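Local coordinates for protein hydrazine synthase beta subunit (Candidatus Kuenenia stuttgartiensis, PDB 5C2V) that forms part of the hydrazine synthase complex, which condenses nitric oxide with ammonium to hydrazine, and may modulate passage of hydroxylamine between the gamma and alpha active sites, at residues Asn167-Phe172 and Val181-Ile186; Ser190-Val195 and Ile204-Gln209; His208-Asn213 and Val225-Val230; Asp247-Tyr252 and Asp303-Val308; Met275-Ile280 and Val313-Thr318. One frame throughout, in Å; residues are numbered along the deposited sequence.

Contact 1. Residues Asn167-Phe172 and Val181-Ile186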
# COMPACT_ATOMS: atom_id res chain seq x y z
N ASN B 167 0.60 41.14 17.97
CA ASN B 167 1.13 40.41 19.10
C ASN B 167 0.61 41.03 20.38
O ASN B 167 1.00 42.13 20.77
CB ASN B 167 2.66 40.40 19.09
CG ASN B 167 3.22 40.23 17.69
OD1 ASN B 167 3.44 39.10 17.23
ND2 ASN B 167 3.47 41.34 17.01
N ARG B 168 -0.29 40.31 21.04
CA ARG B 168 -0.93 40.79 22.25
C ARG B 168 -0.48 39.90 23.40
O ARG B 168 -0.36 38.69 23.25
CB ARG B 168 -2.46 40.78 22.09
CG ARG B 168 -2.95 41.70 20.98
CD ARG B 168 -4.47 41.71 20.88
NE ARG B 168 -4.93 42.27 19.61
CZ ARG B 168 -5.87 43.19 19.49
NH1 ARG B 168 -6.47 43.68 20.57
NH2 ARG B 168 -6.23 43.64 18.29
N SER B 169 -0.23 40.52 24.55
CA SER B 169 0.50 39.83 25.60
C SER B 169 -0.25 39.70 26.92
O SER B 169 -1.39 40.13 27.06
CB SER B 169 1.82 40.56 25.85
OG SER B 169 1.60 41.92 26.18
N VAL B 170 0.43 39.07 27.88
CA VAL B 170 -0.07 38.89 29.23
C VAL B 170 1.00 39.33 30.22
O VAL B 170 2.16 38.93 30.11
CB VAL B 170 -0.46 37.43 29.51
CG1 VAL B 170 -0.89 37.25 30.96
CG2 VAL B 170 -1.57 36.98 28.56
N ASP B 171 0.60 40.18 31.17
CA ASP B 171 1.52 40.67 32.18
C ASP B 171 1.43 39.87 33.47
O ASP B 171 0.34 39.50 33.92
CB ASP B 171 1.25 42.15 32.48
CG ASP B 171 1.99 43.08 31.54
OD1 ASP B 171 2.99 42.64 30.93
OD2 ASP B 171 1.58 44.25 31.41
N PHE B 172 2.59 39.61 34.06
CA PHE B 172 2.68 38.95 35.36
C PHE B 172 3.08 39.96 36.43
O PHE B 172 4.11 40.63 36.31
CB PHE B 172 3.67 37.79 35.31
CG PHE B 172 3.23 36.65 34.44
CD1 PHE B 172 3.50 36.65 33.08
CD2 PHE B 172 2.55 35.56 34.98
CE1 PHE B 172 3.09 35.60 32.28
CE2 PHE B 172 2.15 34.51 34.18
CZ PHE B 172 2.42 34.53 32.83
N VAL B 181 6.82 41.76 36.78
CA VAL B 181 7.99 40.88 36.72
C VAL B 181 8.30 40.39 35.30
O VAL B 181 9.47 40.34 34.90
CB VAL B 181 7.83 39.66 37.67
CG1 VAL B 181 7.84 40.13 39.12
CG2 VAL B 181 6.56 38.89 37.37
N GLU B 182 7.27 40.03 34.54
CA GLU B 182 7.46 39.45 33.21
C GLU B 182 6.28 39.73 32.28
O GLU B 182 5.15 39.89 32.72
CB GLU B 182 7.67 37.93 33.32
CG GLU B 182 8.24 37.27 32.07
CD GLU B 182 8.42 35.77 32.23
OE1 GLU B 182 9.25 35.19 31.50
OE2 GLU B 182 7.74 35.18 33.09
N ASN B 183 6.56 39.79 30.98
CA ASN B 183 5.53 39.95 29.96
C ASN B 183 5.64 38.88 28.88
O ASN B 183 6.67 38.78 28.21
CB ASN B 183 5.60 41.34 29.34
CG ASN B 183 4.66 41.50 28.15
OD1 ASN B 183 3.47 41.74 28.32
ND2 ASN B 183 5.20 41.36 26.95
N ARG B 184 4.59 38.09 28.71
CA ARG B 184 4.63 37.00 27.73
C ARG B 184 3.68 37.24 26.56
O ARG B 184 2.47 37.39 26.75
CB ARG B 184 4.32 35.67 28.40
CG ARG B 184 5.41 35.20 29.34
CD ARG B 184 5.10 33.82 29.91
NE ARG B 184 6.12 33.38 30.86
CZ ARG B 184 6.06 32.26 31.55
NH1 ARG B 184 5.02 31.44 31.41
NH2 ARG B 184 7.03 31.94 32.39
N VAL B 185 4.23 37.26 25.36
CA VAL B 185 3.47 37.58 24.16
C VAL B 185 2.81 36.35 23.53
O VAL B 185 3.47 35.33 23.30
CB VAL B 185 4.37 38.26 23.10
CG1 VAL B 185 3.68 38.32 21.76
CG2 VAL B 185 4.78 39.64 23.57
N ILE B 186 1.52 36.45 23.25
CA ILE B 186 0.84 35.45 22.45
C ILE B 186 0.89 35.92 21.00
O ILE B 186 0.26 36.91 20.64
CB ILE B 186 -0.63 35.24 22.88
CG1 ILE B 186 -0.71 34.81 24.34
CG2 ILE B 186 -1.30 34.21 21.98
CD1 ILE B 186 -2.13 34.60 24.83

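Contact 2. Residues Ser190-Val195 and Ile204-Gln209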
# COMPACT_ATOMS: atom_id res chain seq x y z
N SER B 190 -5.64 38.23 18.73
CA SER B 190 -6.47 39.41 18.84
C SER B 190 -7.68 39.10 19.70
O SER B 190 -8.03 37.93 19.89
CB SER B 190 -6.91 39.90 17.45
OG SER B 190 -7.83 39.00 16.86
N ASN B 191 -8.33 40.14 20.23
CA ASN B 191 -9.55 39.97 21.01
C ASN B 191 -9.42 39.05 22.22
O ASN B 191 -10.16 38.07 22.32
CB ASN B 191 -10.69 39.46 20.12
CG ASN B 191 -10.93 40.35 18.92
OD1 ASN B 191 -10.78 41.57 18.99
ND2 ASN B 191 -11.32 39.74 17.81
N LEU B 192 -8.49 39.32 23.13
CA LEU B 192 -8.37 38.44 24.29
C LEU B 192 -9.50 38.80 25.24
O LEU B 192 -9.53 39.91 25.80
CB LEU B 192 -7.02 38.63 24.99
CG LEU B 192 -5.67 38.17 24.43
CD1 LEU B 192 -5.40 38.69 23.03
CD2 LEU B 192 -4.57 38.62 25.38
N ARG B 193 -10.44 37.88 25.43
CA ARG B 193 -11.60 38.16 26.28
C ARG B 193 -11.57 37.69 27.73
O ARG B 193 -12.39 38.13 28.54
CB ARG B 193 -12.84 37.58 25.60
CG ARG B 193 -13.17 38.22 24.26
CD ARG B 193 -13.60 39.67 24.45
NE ARG B 193 -12.62 40.59 23.89
CZ ARG B 193 -12.79 41.25 22.75
NH1 ARG B 193 -13.90 41.09 22.04
NH2 ARG B 193 -11.84 42.05 22.31
N ASP B 194 -10.64 36.80 28.09
CA ASP B 194 -10.61 36.28 29.45
C ASP B 194 -9.27 35.63 29.81
O ASP B 194 -8.49 35.26 28.93
CB ASP B 194 -11.75 35.27 29.66
CG ASP B 194 -12.25 35.25 31.09
OD1 ASP B 194 -11.54 35.74 31.99
OD2 ASP B 194 -13.37 34.74 31.32
N VAL B 195 -9.01 35.49 31.11
CA VAL B 195 -7.90 34.67 31.58
C VAL B 195 -8.27 33.93 32.87
O VAL B 195 -8.82 34.52 33.79
CB VAL B 195 -6.63 35.52 31.82
CG1 VAL B 195 -6.97 36.79 32.59
CG2 VAL B 195 -5.56 34.71 32.53
N ILE B 204 -2.29 28.94 32.94
CA ILE B 204 -3.39 29.86 32.71
C ILE B 204 -3.99 29.65 31.33
O ILE B 204 -3.27 29.37 30.36
CB ILE B 204 -2.96 31.34 32.85
CG1 ILE B 204 -1.71 31.62 32.01
CG2 ILE B 204 -2.71 31.69 34.30
CD1 ILE B 204 -1.29 33.08 32.02
N ALA B 205 -5.31 29.79 31.23
CA ALA B 205 -5.99 29.68 29.95
C ALA B 205 -6.46 31.06 29.49
O ALA B 205 -6.95 31.86 30.29
CB ALA B 205 -7.17 28.73 30.05
N VAL B 206 -6.27 31.33 28.20
CA VAL B 206 -6.68 32.60 27.61
C VAL B 206 -7.40 32.39 26.28
O VAL B 206 -6.83 31.84 25.34
CB VAL B 206 -5.46 33.53 27.37
CG1 VAL B 206 -5.88 34.77 26.59
CG2 VAL B 206 -4.81 33.92 28.69
N THR B 207 -8.65 32.83 26.21
CA THR B 207 -9.42 32.73 24.97
C THR B 207 -9.15 33.91 24.04
O THR B 207 -9.13 35.06 24.48
CB THR B 207 -10.94 32.65 25.24
OG1 THR B 207 -11.29 33.59 26.27
CG2 THR B 207 -11.33 31.26 25.69
N HIS B 208 -8.95 33.62 22.76
CA HIS B 208 -8.68 34.67 21.78
C HIS B 208 -8.89 34.19 20.35
O HIS B 208 -9.32 33.07 20.11
CB HIS B 208 -7.24 35.18 21.95
CG HIS B 208 -6.20 34.17 21.60
ND1 HIS B 208 -5.72 33.99 20.32
CD2 HIS B 208 -5.54 33.27 22.37
CE1 HIS B 208 -4.82 33.03 20.32
NE2 HIS B 208 -4.69 32.58 21.55
N GLN B 209 -8.58 35.07 19.40
CA GLN B 209 -8.66 34.75 17.99
C GLN B 209 -7.31 34.91 17.30
O GLN B 209 -6.48 35.71 17.72
CB GLN B 209 -9.70 35.63 17.29
CG GLN B 209 -11.14 35.21 17.53
CD GLN B 209 -12.12 36.00 16.68
OE1 GLN B 209 -12.03 37.22 16.58
NE2 GLN B 209 -13.06 35.30 16.05

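Contact 3. Residues His208-Asn213 and Val225-Val230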
# COMPACT_ATOMS: atom_id res chain seq x y z
N HIS B 208 -8.95 33.62 22.76
CA HIS B 208 -8.68 34.67 21.78
C HIS B 208 -8.89 34.19 20.35
O HIS B 208 -9.32 33.07 20.11
CB HIS B 208 -7.24 35.18 21.95
CG HIS B 208 -6.20 34.17 21.60
ND1 HIS B 208 -5.72 33.99 20.32
CD2 HIS B 208 -5.54 33.27 22.37
CE1 HIS B 208 -4.82 33.03 20.32
NE2 HIS B 208 -4.69 32.58 21.55
N GLN B 209 -8.58 35.07 19.40
CA GLN B 209 -8.66 34.75 17.99
C GLN B 209 -7.31 34.91 17.30
O GLN B 209 -6.48 35.71 17.72
CB GLN B 209 -9.70 35.63 17.29
CG GLN B 209 -11.14 35.21 17.53
CD GLN B 209 -12.12 36.00 16.68
OE1 GLN B 209 -12.03 37.22 16.58
NE2 GLN B 209 -13.06 35.30 16.05
N THR B 210 -7.10 34.13 16.25
CA THR B 210 -5.92 34.27 15.41
C THR B 210 -6.32 34.76 14.03
O THR B 210 -6.90 34.01 13.24
CB THR B 210 -5.16 32.93 15.28
OG1 THR B 210 -4.82 32.44 16.58
CG2 THR B 210 -3.90 33.11 14.45
N PRO B 211 -6.03 36.03 13.74
CA PRO B 211 -6.22 36.58 12.40
C PRO B 211 -5.10 36.14 11.47
O PRO B 211 -3.97 35.98 11.94
CB PRO B 211 -6.17 38.10 12.62
CG PRO B 211 -5.70 38.30 14.06
CD PRO B 211 -5.31 36.97 14.61
N LYS B 212 -5.37 35.95 10.18
CA LYS B 212 -4.26 36.02 9.26
C LYS B 212 -4.44 37.37 8.58
O LYS B 212 -5.28 37.53 7.70
CB LYS B 212 -4.28 34.86 8.26
CG LYS B 212 -5.01 33.62 8.76
CD LYS B 212 -4.24 32.86 9.83
CE LYS B 212 -5.02 31.65 10.32
NZ LYS B 212 -4.22 30.78 11.22
N ASN B 213 -3.62 38.33 9.00
CA ASN B 213 -3.70 39.70 8.51
C ASN B 213 -2.94 39.94 7.21
O ASN B 213 -3.31 40.80 6.41
CB ASN B 213 -3.22 40.66 9.60
CG ASN B 213 -1.81 40.36 10.04
OD1 ASN B 213 -1.58 39.49 10.87
ND2 ASN B 213 -0.86 41.10 9.48
N VAL B 225 -9.22 33.69 7.22
CA VAL B 225 -9.25 35.03 7.80
C VAL B 225 -9.07 34.94 9.31
O VAL B 225 -8.08 35.43 9.86
CB VAL B 225 -10.57 35.76 7.48
CG1 VAL B 225 -10.57 37.14 8.10
CG2 VAL B 225 -10.76 35.85 5.97
N PHE B 226 -10.03 34.31 9.99
CA PHE B 226 -9.95 34.11 11.43
C PHE B 226 -10.02 32.65 11.83
O PHE B 226 -10.79 31.87 11.26
CB PHE B 226 -11.07 34.87 12.14
CG PHE B 226 -10.74 36.31 12.43
CD1 PHE B 226 -9.86 36.64 13.44
CD2 PHE B 226 -11.33 37.32 11.70
CE1 PHE B 226 -9.56 37.96 13.71
CE2 PHE B 226 -11.04 38.65 11.96
CZ PHE B 226 -10.16 38.96 12.98
N THR B 227 -9.20 32.27 12.80
CA THR B 227 -9.39 31.01 13.51
C THR B 227 -9.63 31.36 14.97
O THR B 227 -9.26 32.44 15.42
CB THR B 227 -8.18 30.06 13.39
OG1 THR B 227 -7.04 30.64 14.04
CG2 THR B 227 -7.86 29.78 11.93
N ASN B 228 -10.27 30.47 15.71
CA ASN B 228 -10.56 30.74 17.11
C ASN B 228 -9.80 29.81 18.03
O ASN B 228 -9.83 28.59 17.86
CB ASN B 228 -12.06 30.65 17.36
CG ASN B 228 -12.84 31.62 16.51
OD1 ASN B 228 -13.10 32.76 16.92
ND2 ASN B 228 -13.25 31.18 15.32
N ASN B 229 -9.10 30.38 19.01
CA ASN B 229 -8.14 29.61 19.78
C ASN B 229 -8.18 29.84 21.29
O ASN B 229 -8.58 30.91 21.76
CB ASN B 229 -6.72 29.92 19.27
CG ASN B 229 -6.59 29.70 17.78
OD1 ASN B 229 -6.80 30.61 16.98
ND2 ASN B 229 -6.23 28.48 17.39
N VAL B 230 -7.74 28.82 22.02
CA VAL B 230 -7.50 28.93 23.45
C VAL B 230 -6.02 28.64 23.71
O VAL B 230 -5.47 27.69 23.16
CB VAL B 230 -8.40 27.97 24.27
CG1 VAL B 230 -8.33 26.56 23.69
CG2 VAL B 230 -8.01 27.99 25.74

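Contact 4. Residues Asp247-Tyr252 and Asp303-Val308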
# COMPACT_ATOMS: atom_id res chain seq x y z
N ASP B 247 -11.51 25.08 16.78
CA ASP B 247 -12.36 24.89 15.60
C ASP B 247 -12.26 23.51 14.95
O ASP B 247 -11.20 22.89 14.94
CB ASP B 247 -12.05 25.95 14.55
CG ASP B 247 -12.13 27.36 15.09
OD1 ASP B 247 -13.10 27.67 15.83
OD2 ASP B 247 -11.23 28.17 14.78
N ASP B 248 -13.38 23.04 14.40
CA ASP B 248 -13.36 21.93 13.46
C ASP B 248 -13.02 22.48 12.09
O ASP B 248 -12.84 23.69 11.94
CB ASP B 248 -14.71 21.20 13.43
CG ASP B 248 -15.07 20.57 14.76
OD1 ASP B 248 -14.15 20.30 15.56
OD2 ASP B 248 -16.27 20.33 15.00
N LEU B 249 -12.93 21.62 11.09
CA LEU B 249 -12.66 22.08 9.73
C LEU B 249 -13.83 22.91 9.22
O LEU B 249 -13.64 24.04 8.78
CB LEU B 249 -12.41 20.90 8.79
CG LEU B 249 -12.14 21.27 7.33
CD1 LEU B 249 -10.83 22.03 7.20
CD2 LEU B 249 -12.14 20.04 6.44
N ASN B 250 -15.02 22.33 9.26
CA ASN B 250 -16.23 23.02 8.83
C ASN B 250 -17.06 23.64 9.96
O ASN B 250 -18.12 24.22 9.72
CB ASN B 250 -17.10 22.06 8.01
CG ASN B 250 -16.38 21.55 6.77
OD1 ASN B 250 -16.36 22.21 5.73
ND2 ASN B 250 -15.78 20.37 6.88
N ASN B 251 -16.58 23.52 11.20
CA ASN B 251 -17.29 24.09 12.35
C ASN B 251 -16.37 24.90 13.25
O ASN B 251 -15.41 24.38 13.81
CB ASN B 251 -17.97 22.97 13.16
CG ASN B 251 -19.13 23.48 13.99
OD1 ASN B 251 -19.16 24.64 14.41
ND2 ASN B 251 -20.11 22.61 14.24
N TYR B 252 -16.67 26.19 13.40
CA TYR B 252 -15.81 27.10 14.14
C TYR B 252 -16.53 27.66 15.36
O TYR B 252 -17.76 27.76 15.36
CB TYR B 252 -15.35 28.25 13.23
CG TYR B 252 -14.49 27.82 12.07
CD1 TYR B 252 -15.03 27.13 10.99
CD2 TYR B 252 -13.13 28.10 12.04
CE1 TYR B 252 -14.25 26.73 9.93
CE2 TYR B 252 -12.33 27.70 10.98
CZ TYR B 252 -12.90 27.01 9.93
OH TYR B 252 -12.12 26.61 8.87
N ASP B 303 -2.63 24.89 14.04
CA ASP B 303 -3.39 24.93 12.80
C ASP B 303 -4.03 23.59 12.44
O ASP B 303 -4.65 23.46 11.39
CB ASP B 303 -2.51 25.40 11.64
CG ASP B 303 -2.05 26.83 11.80
OD1 ASP B 303 -2.66 27.56 12.62
OD2 ASP B 303 -1.09 27.24 11.11
N ASP B 304 -3.89 22.61 13.32
CA ASP B 304 -4.52 21.32 13.08
C ASP B 304 -6.01 21.48 13.35
O ASP B 304 -6.41 21.83 14.46
CB ASP B 304 -3.91 20.24 13.98
CG ASP B 304 -4.36 18.83 13.61
OD1 ASP B 304 -5.38 18.68 12.92
OD2 ASP B 304 -3.67 17.87 14.03
N LEU B 305 -6.82 21.21 12.34
CA LEU B 305 -8.25 21.48 12.44
C LEU B 305 -9.04 20.23 12.84
O LEU B 305 -10.26 20.27 12.96
CB LEU B 305 -8.78 22.04 11.11
CG LEU B 305 -8.34 23.49 10.85
CD1 LEU B 305 -8.94 24.03 9.56
CD2 LEU B 305 -8.70 24.38 12.03
N GLY B 306 -8.32 19.13 13.05
CA GLY B 306 -8.91 17.93 13.59
C GLY B 306 -8.51 17.66 15.03
O GLY B 306 -8.97 16.69 15.64
N LEU B 307 -7.66 18.52 15.59
CA LEU B 307 -7.05 18.27 16.89
C LEU B 307 -8.03 18.38 18.05
O LEU B 307 -7.95 17.62 19.01
CB LEU B 307 -5.87 19.22 17.11
CG LEU B 307 -5.11 19.07 18.44
CD1 LEU B 307 -4.54 17.67 18.57
CD2 LEU B 307 -4.01 20.11 18.55
N VAL B 308 -8.95 19.34 17.96
CA VAL B 308 -9.93 19.59 19.02
C VAL B 308 -10.64 18.33 19.49
O VAL B 308 -10.83 18.12 20.69
CB VAL B 308 -11.00 20.61 18.56
CG1 VAL B 308 -10.44 22.00 18.59
CG2 VAL B 308 -11.48 20.28 17.16
O HOH W 1 -8.95 21.86 15.63

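Contact 5. Residues Met275-Ile280 and Val313-Thr318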
# COMPACT_ATOMS: atom_id res chain seq x y z
N MET B 275 -21.19 31.93 18.17
CA MET B 275 -21.88 30.69 17.85
C MET B 275 -22.91 30.28 18.91
O MET B 275 -23.51 29.21 18.81
CB MET B 275 -20.87 29.55 17.65
CG MET B 275 -20.06 29.70 16.38
SD MET B 275 -21.08 30.07 14.94
CE MET B 275 -21.95 28.52 14.73
N HIS B 276 -23.08 31.12 19.92
CA HIS B 276 -24.12 30.93 20.94
C HIS B 276 -24.07 29.56 21.61
O HIS B 276 -25.09 28.87 21.68
CB HIS B 276 -25.51 31.12 20.32
CG HIS B 276 -25.59 32.27 19.37
ND1 HIS B 276 -25.33 33.57 19.75
CD2 HIS B 276 -25.91 32.33 18.06
CE1 HIS B 276 -25.48 34.37 18.72
NE2 HIS B 276 -25.84 33.64 17.68
N ARG B 277 -22.90 29.15 22.10
CA ARG B 277 -22.80 27.82 22.70
C ARG B 277 -21.67 27.73 23.71
O ARG B 277 -20.74 28.52 23.67
CB ARG B 277 -22.62 26.77 21.61
CG ARG B 277 -21.32 26.90 20.83
CD ARG B 277 -21.39 26.14 19.52
NE ARG B 277 -20.12 26.18 18.80
CZ ARG B 277 -19.96 25.81 17.54
NH1 ARG B 277 -21.00 25.38 16.83
NH2 ARG B 277 -18.76 25.87 16.97
N VAL B 278 -21.74 26.76 24.61
CA VAL B 278 -20.67 26.58 25.59
C VAL B 278 -19.79 25.40 25.22
O VAL B 278 -20.25 24.26 25.16
CB VAL B 278 -21.23 26.37 27.01
CG1 VAL B 278 -20.10 26.09 27.98
CG2 VAL B 278 -22.02 27.60 27.45
N THR B 279 -18.51 25.67 24.97
CA THR B 279 -17.56 24.63 24.63
C THR B 279 -16.85 24.10 25.87
O THR B 279 -16.18 24.85 26.58
CB THR B 279 -16.50 25.14 23.62
OG1 THR B 279 -17.12 25.30 22.33
CG2 THR B 279 -15.36 24.14 23.49
N ILE B 280 -17.03 22.81 26.14
CA ILE B 280 -16.43 22.17 27.29
C ILE B 280 -15.29 21.25 26.86
O ILE B 280 -15.49 20.35 26.02
CB ILE B 280 -17.46 21.36 28.09
CG1 ILE B 280 -18.72 22.20 28.34
CG2 ILE B 280 -16.86 20.86 29.40
CD1 ILE B 280 -19.83 21.44 29.04
N VAL B 313 -14.75 17.75 25.00
CA VAL B 313 -15.82 17.05 25.70
C VAL B 313 -17.18 17.28 25.07
O VAL B 313 -17.87 16.32 24.71
CB VAL B 313 -15.89 17.47 27.19
CG1 VAL B 313 -17.04 16.77 27.88
CG2 VAL B 313 -14.57 17.18 27.89
N ALA B 314 -17.57 18.54 24.92
CA ALA B 314 -18.90 18.85 24.40
C ALA B 314 -19.04 20.27 23.84
O ALA B 314 -18.22 21.14 24.12
CB ALA B 314 -19.95 18.63 25.49
N ARG B 315 -20.07 20.48 23.03
CA ARG B 315 -20.54 21.83 22.71
C ARG B 315 -22.04 21.91 22.99
O ARG B 315 -22.84 21.27 22.31
CB ARG B 315 -20.23 22.20 21.26
CG ARG B 315 -18.74 22.28 20.96
CD ARG B 315 -18.49 22.80 19.55
NE ARG B 315 -17.06 22.93 19.26
CZ ARG B 315 -16.47 22.40 18.20
NH1 ARG B 315 -17.17 21.70 17.32
NH2 ARG B 315 -15.17 22.57 18.01
N VAL B 316 -22.40 22.72 23.98
CA VAL B 316 -23.77 22.75 24.50
C VAL B 316 -24.55 23.97 24.02
O VAL B 316 -24.08 25.11 24.17
CB VAL B 316 -23.77 22.72 26.04
CG1 VAL B 316 -25.16 22.45 26.56
CG2 VAL B 316 -22.80 21.65 26.54
N PRO B 317 -25.74 23.75 23.45
CA PRO B 317 -26.65 24.82 23.01
C PRO B 317 -26.95 25.83 24.11
O PRO B 317 -27.16 25.45 25.26
CB PRO B 317 -27.92 24.06 22.62
CG PRO B 317 -27.44 22.71 22.22
CD PRO B 317 -26.28 22.41 23.13
N THR B 318 -26.96 27.11 23.75
CA THR B 318 -27.16 28.18 24.71
C THR B 318 -28.10 29.23 24.10
O THR B 318 -28.55 29.07 22.97
CB THR B 318 -25.82 28.84 25.11
OG1 THR B 318 -24.80 27.84 25.16
CG2 THR B 318 -25.90 29.51 26.47

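Contact 1. Residues Asn167-Phe172 and Val181-Ile186
Phe172 and Arg184 meet across the outer beta hairpin of a propeller blade, where strands 168-174 and 179-186 run antiparallel. CE1 of Phe172 packs obliquely on the extended CG-CD stem of Arg184, 3.6 Å from its CD, and the ring and guanidinium planes are turned 59° apart. CG of Phe172 lies beside its own backbone N (chi1 -67°), which places the ring on the face shared with Arg184, with Glu182 O at its edge. Its CB touches Val181 CG2 at 3.7 Å. Across the other face, Ser169 CB packs on Val185 CG2 at 3.8 Å.

The backbone sets this register. Val170 N bonds to Arg184 O at 2.9 Å and Arg184 N returns to Val170 O; Phe172 N bonds to Glu182 O. At the far end the bond from Ile186 N to Arg168 O is sound, while its return is long and weak.

Further out, Arg184 forms a salt bridge with Glu182 in its own strand, and its NH1 and NH2 reach Glu234 O and Lys236 O. Arg168 pairs with Asp161, and Asp171 OD2 accepts from Ser140 N. Beyond the last rung, Asn167 CB sits 3.5 Å from Val185 CG1.

Contact 2. Residues Ser190-Val195 and Ile204-Gln209
Strands 190-197 and 203-211 are the first two of a propeller blade, close to the centre of the chain, and here Ser190 pairs with Gln209 at one end of their hairpin. Ser190 N bonds to Gln209 O at 2.8 Å, and Gln209 N answers to Ser190 O at 3.0 Å. Regular pairing then lapses: Asn191 takes a left-handed backbone conformation (phi 56°, psi 57°), and the next direct backbone bond, from Arg193 N to Thr207 O, measures 3.3 Å.

At this irregular point a side-chain bond adds to the pairing. Asn191 ND2 donates to Gln209 OE1 at 2.9 Å, with the acceptor lying in the amide plane of Asn191 and the two amides 36° apart; Gln209 NE2 is used by Asn228. On the apolar face, Leu192 CG meets Val206 CG1 at 4.0 Å, while CD1 of the same leucine lies alongside His208 CB. Farther along, the Val195 and Val206 side chains cross, CB of the first to CG2 of the second at 4.0 Å.

Several polar ends are bonded beyond the hairpin. His208 NE2 bonds to Thr231 OG1, Asp194 OD2 takes the N-H of Met259, and Arg193 forms salt bridges with Asp161 and with Glu69 of the gamma subunit. The whole is the inner antiparallel hairpin of a four-stranded beta-propeller blade, its first strand irregular and touched by a partner subunit.

Contact 3. Residues His208-Asn213 and Val225-Val230
Asn229 OD1 is gripped by two hydroxyls, Thr210 OG1 (2.7 Å) from the facing strand and Thr227 OG1 (2.9 Å) from its own. The two arrive differently. Thr227 OG1 lies in the carbonyl plane on a lone pair, whereas Thr210 OG1 stands well above that plane. In Thr227 the hydroxyl sits between the backbone N and the carbonyl carbon (chi1 65°), on the same face of the sheet as Asn229 and within bonding distance of OD1. Asn229 ND2 makes a weak bond to Leu244 O.

On the other side of the sheet, Gln209 NE2 donates to Asn228 OD1 at 2.7 Å, the two amides lying side by side with planes 37° apart. That oxygen also accepts from Asn255 N, while Asn228 ND2 is taken by Ser60 O of the gamma subunit.

The main chain is satisfied in pairs. His208 and Asn229 exchange two bonds, as do Thr210 and Thr227; Lys212 N then reaches Val225 O at 2.8 Å. Outside these pairs, Asp247 OD2 takes the N-H of Asn228.

The apolar contact is that of Pro211 CB with CE1 of Phe226, at 3.6 Å. Separately, the polar Gln209 OE1 lies over one face of the Phe226 ring. Trp78 and Tyr61 of the gamma subunit meet the same ring, and a bound heme c lies about 5 Å from the side chain of Val225. These are the second and third strands of an antiparallel propeller blade, extended here into the interface between subunits.

Contact 4. Residues Asp247-Tyr252 and Asp303-Val308
Asp247 O and Asp304 O are tied together by one water, which donates to the first at 2.6 Å and to the second at 2.8 Å; Val308 N offers it a further, weak bond. No direct hydrogen bond joins 247-252 to 303-308; the water bridges them. Both are irregular loops of the propeller, one between strands 241-245 and 256-261, the other leading from helix 295-301 into helix 308-311.

Leu305 carries the apolar contact. Its CD1 meets CD1 of Leu249 at 3.6 Å, the two side chains crossing at about a right angle, and the hydroxyl of Tyr252 lies a little farther from the same methyl. The backbone oxygen of Leu305 receives a CA-H...O contact from Asp248 CA at 3.6 Å. Val308 CG2 fits against Asp247 O, 3.4 Å away.

The charged groups are held from outside. Asp248 OD2 forms salt bridges with Arg315 and Arg309, and Asp247 OD1 accepts from Asp253 N. The alpha subunit packs on both loops: Arg270 of that chain bonds to Asn250 OD1, and its Lys324 to Gly306 O. Within 303-308 an Asx turn shapes the loop: Gly306 N donates to Asp304 OD1 at 3.0 Å, approaching 35° above the carboxylate plane.

Contact 5. Residues Met275-Ile280 and Val313-Thr318
Val278 and Val316 exchange two backbone hydrogen bonds, each 2.9 Å between N and O, and Ile280 N reaches Ala314 O. Ile280 O takes Ala314 N at 3.0 Å and, weakly, Val313 N: a classic beta bulge. Val316 O also accepts from Thr318 OG1, at 3.0 Å, while His276 and Arg277 form a G1 bulge against Val272.

Arg277 and Arg315 lie side by side with guanidinium planes 14° apart, and Arg315 CD rests 3.7 Å above the plane of the Arg277 guanidinium, whose opposite face is covered by Met275 CB. Arg277 NH2 and Arg315 NE are 4.1 Å apart, an arrangement probably made tolerable by nearby acids: Arg277 forms a salt bridge with Asp253, and Arg315 NH1 with Asp248. Thr279 OG1, at the edge of the Arg315 guanidinium, bonds to Asp253.

Apolar packing occupies the other face, where Ile280 CD1 meets Val316 CG2 at 3.9 Å. Together these strands, 277-282 and 312-317, make the outer two antiparallel strands of a propeller blade, whose connection carries three short helices.

Overall arrangement
Contacts 2 and 3 share strand 203-211 and build one blade from its inner hairpin outward; contact 2 lies nearest the chain centre. Contacts 1 and 5 hold the outer strand pairs of the blades before and after it. In the assembly contact 1 is partly buried, whereas the other four are buried. Contact 1 touches contact 2 where Arg168 packs on Ser190. Contact 4 joins loops through a water and leucine packing, touching contact 3 through Asp247 and contact 5 through the Asp248-Arg315 salt bridge. Regular backbone pairing with Phe172 on an arginine stem marks contact 1, aliphatic packing with irregular pairing contact 2, amides and hydroxyls contact 3, paired arginines contact 5.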